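Local atomic coordinates of AlgX/AlgJ SGNH hydrolase-like domain-containing protein (Eubacterium siraeum, PDB entry 4NZK), a protein that is of unknown function but, as a member of the DHHW family in the SGNH hydrolase clan, may be a hydrolase-like enzyme acting on ester-linked groups. Residues S226-F238 against M264-N277. Numbering follows the deposited sequence. Where two conformers were deposited one is given.
Sequences STDYTATYYTTDF and MGGDQKIVKIETAN. With EDO (1,2-ethanediol), chain B; EDO (1,2-ethanediol), chain C.
Val271 lies under one face of the Tyr233 ring, its CG2 3.7 Å from Tyr233 CE2, in the buried layer of an antiparallel strand pair. Strand 229-234 is the outermost strand, within this chain, of the mixed sheet of an SGNH hydrolase-like domain, and strand 270-275 joins it to strand 304-309. Tyr233 holds CG anti to its carbonyl carbon (chi1 -73°), which lays the ring alongside Val271, the two side chains pointing the same way, while C2 of the chain C ethanediol lies over the opposite face, offset toward the ring's rim. Ala231 CB continues this layer between Val271 CG1 and Ile273 CG1, and Ile273 CG2 reaches Tyr229 CD2 at 3.8 Å. The hydroxyls of Tyr229 and Tyr233 bond to Ile250 N and Ser249 O, respectively, tying the edge strand to the neighbouring loop. On the other surface of the sheet, Tyr234 runs beside Lys272, its CE1 3.7 Å from Lys272 CB; Phe238 sets CE1 over the centre of the Tyr234 ring and CD1 against Ile270 CG2. At the edge of the Tyr233 ring, Lys269 CD comes in the ring plane, and the chain then bends at chi3 (76°) to deliver NZ to Met264 O at 2.7 Å and to O2 of the chain C ethanediol. A methionine in place of Lys269 would probably leave Met264 O without this donor and the loop through Gly265 and Gly266 less firmly tied to the strand. Seven backbone bonds join the strands and their ends, from Ala276 N to Asp228 O through Ile270 N to Tyr234 O. Beyond them, at the polar edge, one water bridges the strands, hydrogen-bonded to Thr232 OG1 and to Glu274 OE1 at 2.7 Å.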
ATOM      1  N   SER A 226      18.729   5.799  -1.960  1.00 15.86           N
ATOM      2  CA  SER A 226      20.046   6.249  -2.424  1.00 16.96           C
ATOM      3  C   SER A 226      20.221   6.223  -3.946  1.00 16.46           C
ATOM      4  O   SER A 226      21.039   6.947  -4.475  1.00 20.68           O
ATOM      5  CB  SER A 226      21.146   5.409  -1.739  1.00 16.68           C
ATOM      6  OG  SER A 226      21.115   4.049  -2.177  1.00 18.90           O
ATOM      7  N   THR A 227      19.441   5.402  -4.642  1.00 17.17           N
ATOM      8  CA  THR A 227      19.543   5.286  -6.087  1.00 16.60           C
ATOM      9  C   THR A 227      18.918   6.475  -6.786  1.00 16.50           C
ATOM     10  O   THR A 227      17.810   6.910  -6.435  1.00 17.02           O
ATOM     11  CB  THR A 227      18.918   3.948  -6.558  1.00 16.22           C
ATOM     12  OG1 THR A 227      19.592   2.854  -5.920  1.00 17.42           O
ATOM     13  CG2 THR A 227      19.005   3.762  -8.097  1.00 18.32           C
ATOM     14  N   ASP A 228      19.620   7.015  -7.785  1.00 16.16           N
ATOM     15  CA  ASP A 228      19.093   8.142  -8.534  0.50 18.16           C
ATOM     16  C   ASP A 228      17.904   7.689  -9.388  1.00 17.09           C
ATOM     17  O   ASP A 228      17.843   6.546  -9.845  1.00 18.03           O
ATOM     18  CB  ASP A 228      20.188   8.796  -9.396  0.50 19.97           C
ATOM     19  CG  ASP A 228      19.747  10.121  -9.998  0.50 30.07           C
ATOM     20  OD1 ASP A 228      19.004  10.859  -9.320  0.50 34.68           O
ATOM     21  OD2 ASP A 228      20.154  10.436 -11.135  0.50 41.37           O
ATOM     22  N   TYR A 229      16.947   8.588  -9.559  1.00 16.17           N
ATOM     23  CA  TYR A 229      15.759   8.296 -10.378  1.00 15.96           C
ATOM     24  C   TYR A 229      15.138   9.619 -10.881  1.00 13.70           C
ATOM     25  O   TYR A 229      15.479  10.723 -10.409  1.00 18.27           O
ATOM     26  CB  TYR A 229      14.693   7.511  -9.546  1.00 15.13           C
ATOM     27  CG  TYR A 229      13.978   8.413  -8.548  1.00 14.05           C
ATOM     28  CD1 TYR A 229      14.500   8.657  -7.292  1.00 16.76           C
ATOM     29  CD2 TYR A 229      12.835   9.096  -8.914  1.00 16.16           C
ATOM     30  CE1 TYR A 229      13.871   9.516  -6.400  1.00 15.76           C
ATOM     31  CE2 TYR A 229      12.199   9.981  -8.044  1.00 17.36           C
ATOM     32  CZ  TYR A 229      12.710  10.192  -6.778  1.00 16.15           C
ATOM     33  OH  TYR A 229      12.099  11.101  -5.935  1.00 18.44           O
ATOM     34  N   THR A 230      14.256   9.480 -11.873  1.00 15.77           N
ATOM     35  CA  THR A 230      13.435  10.571 -12.382  0.50 17.07           C
ATOM     36  C   THR A 230      11.998  10.069 -12.509  1.00 16.94           C
ATOM     37  O   THR A 230      11.778   9.001 -13.066  1.00 18.38           O
ATOM     38  CB  THR A 230      13.868  11.053 -13.775  0.50 19.34           C
ATOM     39  OG1 THR A 230      15.298  11.129 -13.858  0.50 24.90           O
ATOM     40  CG2 THR A 230      13.226  12.394 -14.066  0.50 14.92           C
ATOM     41  N   ALA A 231      11.050  10.802 -11.946  1.00 15.77           N
ATOM     42  CA  ALA A 231       9.637  10.461 -12.067  1.00 16.38           C
ATOM     43  C   ALA A 231       8.978  11.382 -13.073  1.00 17.53           C
ATOM     44  O   ALA A 231       9.303  12.580 -13.122  1.00 19.50           O
ATOM     45  CB  ALA A 231       8.946  10.544 -10.726  1.00 18.57           C
ATOM     46  N   THR A 232       8.039  10.831 -13.842  1.00 15.87           N
ATOM     47  CA  THR A 232       7.214  11.591 -14.792  1.00 15.63           C
ATOM     48  C   THR A 232       5.759  11.334 -14.416  1.00 17.73           C
ATOM     49  O   THR A 232       5.333  10.170 -14.240  1.00 17.47           O
ATOM     50  CB  THR A 232       7.519  11.190 -16.238  1.00 22.63           C
ATOM     51  OG1 THR A 232       8.923  11.401 -16.482  1.00 27.43           O
ATOM     52  CG2 THR A 232       6.695  12.021 -17.227  1.00 25.42           C
ATOM     53  N   TYR A 233       5.002  12.420 -14.291  1.00 17.09           N
ATOM     54  CA  TYR A 233       3.606  12.370 -13.905  1.00 16.62           C
ATOM     55  C   TYR A 233       2.674  12.396 -15.128  1.00 17.14           C
ATOM     56  O   TYR A 233       2.844  13.202 -16.045  1.00 19.02           O
ATOM     57  CB  TYR A 233       3.294  13.506 -12.939  1.00 16.07           C
ATOM     58  CG  TYR A 233       3.878  13.278 -11.570  1.00 15.56           C
ATOM     59  CD1 TYR A 233       5.189  13.619 -11.283  1.00 16.20           C
ATOM     60  CD2 TYR A 233       3.106  12.756 -10.535  1.00 17.91           C
ATOM     61  CE1 TYR A 233       5.733  13.374 -10.032  1.00 16.74           C
ATOM     62  CE2 TYR A 233       3.624  12.537  -9.291  1.00 20.92           C
ATOM     63  CZ  TYR A 233       4.942  12.844  -9.031  1.00 17.20           C
ATOM     64  OH  TYR A 233       5.463  12.608  -7.786  1.00 18.55           O
ATOM     65  N   TYR A 234       1.723  11.468 -15.119  1.00 16.60           N
ATOM     66  CA  TYR A 234       0.776  11.266 -16.201  1.00 16.60           C
ATOM     67  C   TYR A 234      -0.658  11.303 -15.685  1.00 17.47           C
ATOM     68  O   TYR A 234      -0.922  11.099 -14.489  1.00 17.50           O
ATOM     69  CB  TYR A 234       1.020   9.910 -16.860  1.00 17.99           C
ATOM     70  CG  TYR A 234       2.310   9.762 -17.623  1.00 16.10           C
ATOM     71  CD1 TYR A 234       3.494   9.442 -16.967  1.00 19.85           C
ATOM     72  CD2 TYR A 234       2.340   9.869 -19.010  1.00 23.13           C
ATOM     73  CE1 TYR A 234       4.678   9.297 -17.662  1.00 24.12           C
ATOM     74  CE2 TYR A 234       3.525   9.711 -19.711  1.00 26.72           C
ATOM     75  CZ  TYR A 234       4.683   9.429 -19.031  1.00 28.88           C
ATOM     76  OH  TYR A 234       5.866   9.260 -19.711  1.00 37.51           O
ATOM     77  N   THR A 235      -1.578  11.562 -16.602  1.00 18.16           N
ATOM     78  CA  THR A 235      -2.974  11.469 -16.298  1.00 21.24           C
ATOM     79  C   THR A 235      -3.340   9.984 -16.223  1.00 19.50           C
ATOM     80  O   THR A 235      -2.539   9.115 -16.556  1.00 19.05           O
ATOM     81  CB  THR A 235      -3.819  12.080 -17.420  1.00 21.86           C
ATOM     82  OG1 THR A 235      -3.567  11.361 -18.643  1.00 26.34           O
ATOM     83  CG2 THR A 235      -3.458  13.485 -17.608  1.00 24.19           C
ATOM     84  N   THR A 236      -4.585   9.717 -15.866  1.00 19.88           N
ATOM     85  CA  THR A 236      -5.060   8.330 -15.727  1.00 18.00           C
ATOM     86  C   THR A 236      -5.268   7.598 -17.051  1.00 17.54           C
ATOM     87  O   THR A 236      -5.469   6.367 -17.075  1.00 18.66           O
ATOM     88  CB  THR A 236      -6.299   8.254 -14.846  1.00 19.50           C
ATOM     89  OG1 THR A 236      -7.327   9.061 -15.405  1.00 23.12           O
ATOM     90  CG2 THR A 236      -5.977   8.711 -13.434  1.00 23.39           C
ATOM     91  N   ASP A 237      -5.176   8.323 -18.168  1.00 19.74           N
ATOM     92  CA  ASP A 237      -5.119   7.684 -19.482  1.00 24.13           C
ATOM     93  C   ASP A 237      -3.695   7.746 -20.080  1.00 21.54           C
ATOM     94  O   ASP A 237      -3.503   7.606 -21.289  1.00 21.90           O
ATOM     95  CB  ASP A 237      -6.171   8.247 -20.437  1.00 26.16           C
ATOM     96  CG  ASP A 237      -6.061   9.713 -20.648  1.00 30.20           C
ATOM     97  OD1 ASP A 237      -5.285  10.392 -19.955  1.00 36.89           O
ATOM     98  OD2 ASP A 237      -6.777  10.203 -21.531  1.00 41.82           O
ATOM     99  N   PHE A 238      -2.714   7.911 -19.197  1.00 20.83           N
ATOM    100  CA  PHE A 238      -1.301   7.889 -19.529  1.00 19.43           C
ATOM    101  C   PHE A 238      -0.871   8.925 -20.580  1.00 19.00           C
ATOM    102  O   PHE A 238      -0.222   8.593 -21.565  1.00 23.50           O
ATOM    103  CB  PHE A 238      -0.871   6.484 -19.932  1.00 19.88           C
ATOM    104  CG  PHE A 238       0.610   6.236 -19.785  1.00 20.18           C
ATOM    105  CD1 PHE A 238       1.227   6.435 -18.565  1.00 19.55           C
ATOM    106  CD2 PHE A 238       1.380   5.761 -20.840  1.00 24.73           C
ATOM    107  CE1 PHE A 238       2.576   6.212 -18.390  1.00 21.25           C
ATOM    108  CE2 PHE A 238       2.741   5.528 -20.669  1.00 25.07           C
ATOM    109  CZ  PHE A 238       3.332   5.757 -19.448  1.00 23.04           C
HETATM  110  N   MSE A 264       3.938  10.916  -3.883  1.00 15.39           N
HETATM  111  CA  MSE A 264       3.381  11.272  -5.186  0.66 14.69           C
HETATM  112  C   MSE A 264       2.171  12.175  -5.176  1.00 14.46           C
HETATM  113  O   MSE A 264       1.537  12.382  -6.224  1.00 18.79           O
HETATM  114  CB  MSE A 264       3.087  10.014  -5.973  0.66 15.22           C
HETATM  115  CG  MSE A 264       4.377   9.209  -6.093  0.66 16.28           C
HETATM  116 SE   MSE A 264       4.016   7.399  -6.740  0.50 15.75          SE
HETATM  117  CE  MSE A 264       3.285   6.638  -5.083  0.66 18.25           C
ATOM    118  N   GLY A 265       1.869  12.771  -4.009  1.00 16.13           N
ATOM    119  CA  GLY A 265       0.830  13.786  -3.892  1.00 20.49           C
ATOM    120  C   GLY A 265      -0.622  13.365  -3.878  1.00 23.40           C
ATOM    121  O   GLY A 265      -1.500  14.177  -3.639  1.00 32.47           O
ATOM    122  N   GLY A 266      -0.891  12.091  -4.056  1.00 27.60           N
ATOM    123  CA  GLY A 266      -2.276  11.652  -4.232  1.00 32.31           C
ATOM    124  C   GLY A 266      -2.342  10.470  -5.159  1.00 31.65           C
ATOM    125  O   GLY A 266      -1.282   9.949  -5.607  1.00 31.60           O
ATOM    126  N   ASP A 267      -3.576  10.059  -5.475  1.00 21.51           N
ATOM    127  CA  ASP A 267      -3.784   8.811  -6.204  1.00 18.60           C
ATOM    128  C   ASP A 267      -4.273   8.896  -7.635  1.00 17.61           C
ATOM    129  O   ASP A 267      -4.135   7.911  -8.371  1.00 20.07           O
ATOM    130  CB  ASP A 267      -4.766   7.920  -5.438  1.00 21.02           C
ATOM    131  CG  ASP A 267      -4.307   7.585  -4.029  1.00 23.14           C
ATOM    132  OD1 ASP A 267      -3.131   7.229  -3.838  1.00 32.13           O
ATOM    133  OD2 ASP A 267      -5.164   7.635  -3.103  1.00 28.38           O
ATOM    134  N   GLN A 268      -4.911  10.013  -8.029  1.00 19.72           N
ATOM    135  CA  GLN A 268      -5.556  10.086  -9.349  1.00 20.70           C
ATOM    136  C   GLN A 268      -4.588  10.498 -10.459  1.00 20.21           C
ATOM    137  O   GLN A 268      -4.658  11.582 -11.023  1.00 24.18           O
ATOM    138  CB  GLN A 268      -6.784  11.007  -9.325  1.00 20.90           C
ATOM    139  CG  GLN A 268      -7.742  10.692  -8.203  1.00 27.67           C
ATOM    140  CD  GLN A 268      -9.068  11.423  -8.338  1.00 36.24           C
ATOM    141  OE1 GLN A 268      -9.481  11.814  -9.434  1.00 37.27           O
ATOM    142  NE2 GLN A 268      -9.750  11.595  -7.211  1.00 46.51           N
ATOM    143  N   LYS A 269      -3.674   9.586 -10.755  1.00 16.40           N
ATOM    144  CA  LYS A 269      -2.612   9.812 -11.705  1.00 15.37           C
ATOM    145  C   LYS A 269      -1.920   8.476 -11.955  1.00 17.26           C
ATOM    146  O   LYS A 269      -2.228   7.487 -11.294  1.00 16.25           O
ATOM    147  CB  LYS A 269      -1.603  10.792 -11.107  1.00 18.56           C
ATOM    148  CG  LYS A 269      -0.952  10.290  -9.844  1.00 16.87           C
ATOM    149  CD  LYS A 269      -0.270  11.372  -9.046  1.00 19.64           C
ATOM    150  CE  LYS A 269      -1.267  12.230  -8.291  1.00 24.51           C
ATOM    151  NZ  LYS A 269      -0.620  13.343  -7.570  1.00 22.46           N
ATOM    152  N   ILE A 270      -1.029   8.481 -12.928  1.00 14.49           N
ATOM    153  CA  ILE A 270      -0.094   7.393 -13.158  1.00 14.03           C
ATOM    154  C   ILE A 270       1.284   8.007 -13.098  1.00 13.75           C
ATOM    155  O   ILE A 270       1.521   9.088 -13.653  1.00 16.59           O
ATOM    156  CB  ILE A 270      -0.274   6.724 -14.520  1.00 14.69           C
ATOM    157  CG1 ILE A 270      -1.641   6.050 -14.589  1.00 16.59           C
ATOM    158  CG2 ILE A 270       0.857   5.726 -14.808  1.00 16.41           C
ATOM    159  CD1 ILE A 270      -2.016   5.527 -15.953  1.00 16.63           C
ATOM    160  N   VAL A 271       2.190   7.332 -12.400  1.00 13.30           N
ATOM    161  CA  VAL A 271       3.555   7.839 -12.260  1.00 14.01           C
ATOM    162  C   VAL A 271       4.532   6.830 -12.858  1.00 14.15           C
ATOM    163  O   VAL A 271       4.444   5.652 -12.559  1.00 16.60           O
ATOM    164  CB  VAL A 271       3.921   8.101 -10.777  1.00 16.99           C
ATOM    165  CG1 VAL A 271       5.325   8.662 -10.670  1.00 17.94           C
ATOM    166  CG2 VAL A 271       2.897   9.023 -10.125  1.00 17.79           C
ATOM    167  N   LYS A 272       5.414   7.309 -13.724  1.00 13.50           N
ATOM    168  CA  LYS A 272       6.470   6.491 -14.284  1.00 15.28           C
ATOM    169  C   LYS A 272       7.775   6.912 -13.624  1.00 15.09           C
ATOM    170  O   LYS A 272       8.092   8.093 -13.557  1.00 18.71           O
ATOM    171  CB  LYS A 272       6.581   6.662 -15.797  1.00 14.85           C
ATOM    172  CG  LYS A 272       7.747   5.886 -16.405  1.00 19.23           C
ATOM    173  CD  LYS A 272       7.785   6.064 -17.916  1.00 24.65           C
ATOM    174  CE  LYS A 272       8.979   5.323 -18.506  1.00 30.25           C
ATOM    175  NZ  LYS A 272       8.957   5.310 -20.000  1.00 36.65           N
ATOM    176  N   ILE A 273       8.529   5.918 -13.167  1.00 14.51           N
ATOM    177  CA  ILE A 273       9.815   6.166 -12.488  1.00 14.96           C
ATOM    178  C   ILE A 273      10.892   5.414 -13.254  1.00 16.17           C
ATOM    179  O   ILE A 273      10.743   4.218 -13.530  1.00 16.50           O
ATOM    180  CB  ILE A 273       9.791   5.690 -11.021  1.00 14.60           C
ATOM    181  CG1 ILE A 273       8.674   6.358 -10.248  1.00 16.10           C
ATOM    182  CG2 ILE A 273      11.108   5.965 -10.311  1.00 16.62           C
ATOM    183  CD1 ILE A 273       8.307   5.663  -8.985  1.00 18.37           C
ATOM    184  N   GLU A 274      11.956   6.131 -13.619  1.00 16.11           N
ATOM    185  CA  GLU A 274      13.118   5.559 -14.308  1.00 15.68           C
ATOM    186  C   GLU A 274      14.266   5.718 -13.325  1.00 14.21           C
ATOM    187  O   GLU A 274      14.516   6.810 -12.838  1.00 17.88           O
ATOM    188  CB  GLU A 274      13.420   6.289 -15.619  1.00 18.50           C
ATOM    189  CG  GLU A 274      12.323   6.112 -16.657  1.00 21.38           C
ATOM    190  CD  GLU A 274      12.435   7.086 -17.811  1.00 29.14           C
ATOM    191  OE1 GLU A 274      11.958   8.246 -17.683  1.00 39.19           O
ATOM    192  OE2 GLU A 274      12.967   6.681 -18.854  1.00 40.59           O
ATOM    193  N   THR A 275      14.979   4.636 -13.060  1.00 16.16           N
ATOM    194  CA  THR A 275      16.060   4.664 -12.073  1.00 15.36           C
ATOM    195  C   THR A 275      17.415   4.394 -12.697  1.00 15.22           C
ATOM    196  O   THR A 275      17.507   4.008 -13.864  1.00 18.04           O
ATOM    197  CB  THR A 275      15.864   3.602 -10.960  1.00 16.07           C
ATOM    198  OG1 THR A 275      16.338   2.342 -11.406  1.00 16.87           O
ATOM    199  CG2 THR A 275      14.395   3.494 -10.511  1.00 15.71           C
ATOM    200  N   ALA A 276      18.456   4.609 -11.892  1.00 18.38           N
ATOM    201  CA  ALA A 276      19.819   4.324 -12.308  1.00 20.21           C
ATOM    202  C   ALA A 276      20.208   2.841 -12.273  1.00 19.90           C
ATOM    203  O   ALA A 276      21.290   2.494 -12.719  1.00 24.03           O
ATOM    204  CB  ALA A 276      20.783   5.132 -11.471  1.00 19.71           C
ATOM    205  N   ASN A 277      19.309   1.964 -11.804  1.00 17.63           N
ATOM    206  CA  ASN A 277      19.574   0.544 -11.770  1.00 15.51           C
ATOM    207  C   ASN A 277      19.069  -0.076 -13.065  1.00 19.58           C
ATOM    208  O   ASN A 277      17.909  -0.439 -13.190  1.00 19.79           O
ATOM    209  CB  ASN A 277      18.921  -0.117 -10.564  1.00 18.30           C
ATOM    210  CG  ASN A 277      19.294  -1.590 -10.434  1.00 19.39           C
ATOM    211  OD1 ASN A 277      19.923  -2.160 -11.328  1.00 22.91           O
ATOM    212  ND2 ASN A 277      18.880  -2.219  -9.351  1.00 19.83           N
TER
HETATM  213  C1  EDO B 401       0.111   7.531  -7.591  1.00 27.03           C
HETATM  214  O1  EDO B 401      -0.207   7.209  -6.246  1.00 21.77           O
HETATM  215  C2  EDO B 401      -0.569   6.598  -8.610  1.00 19.72           C
HETATM  216  O2  EDO B 401      -1.905   6.309  -8.218  1.00 24.52           O
HETATM  217  C1  EDO C 402       2.345  15.932  -7.298  1.00 34.56           C
HETATM  218  O1  EDO C 402       1.104  16.125  -6.600  1.00 50.32           O
HETATM  219  C2  EDO C 402       2.130  15.854  -8.804  1.00 30.98           C
HETATM  220  O2  EDO C 402       0.898  15.211  -9.155  1.00 40.04           O
HETATM  221  O   HOH W   1      10.281   9.014 -15.747  1.00 25.96           O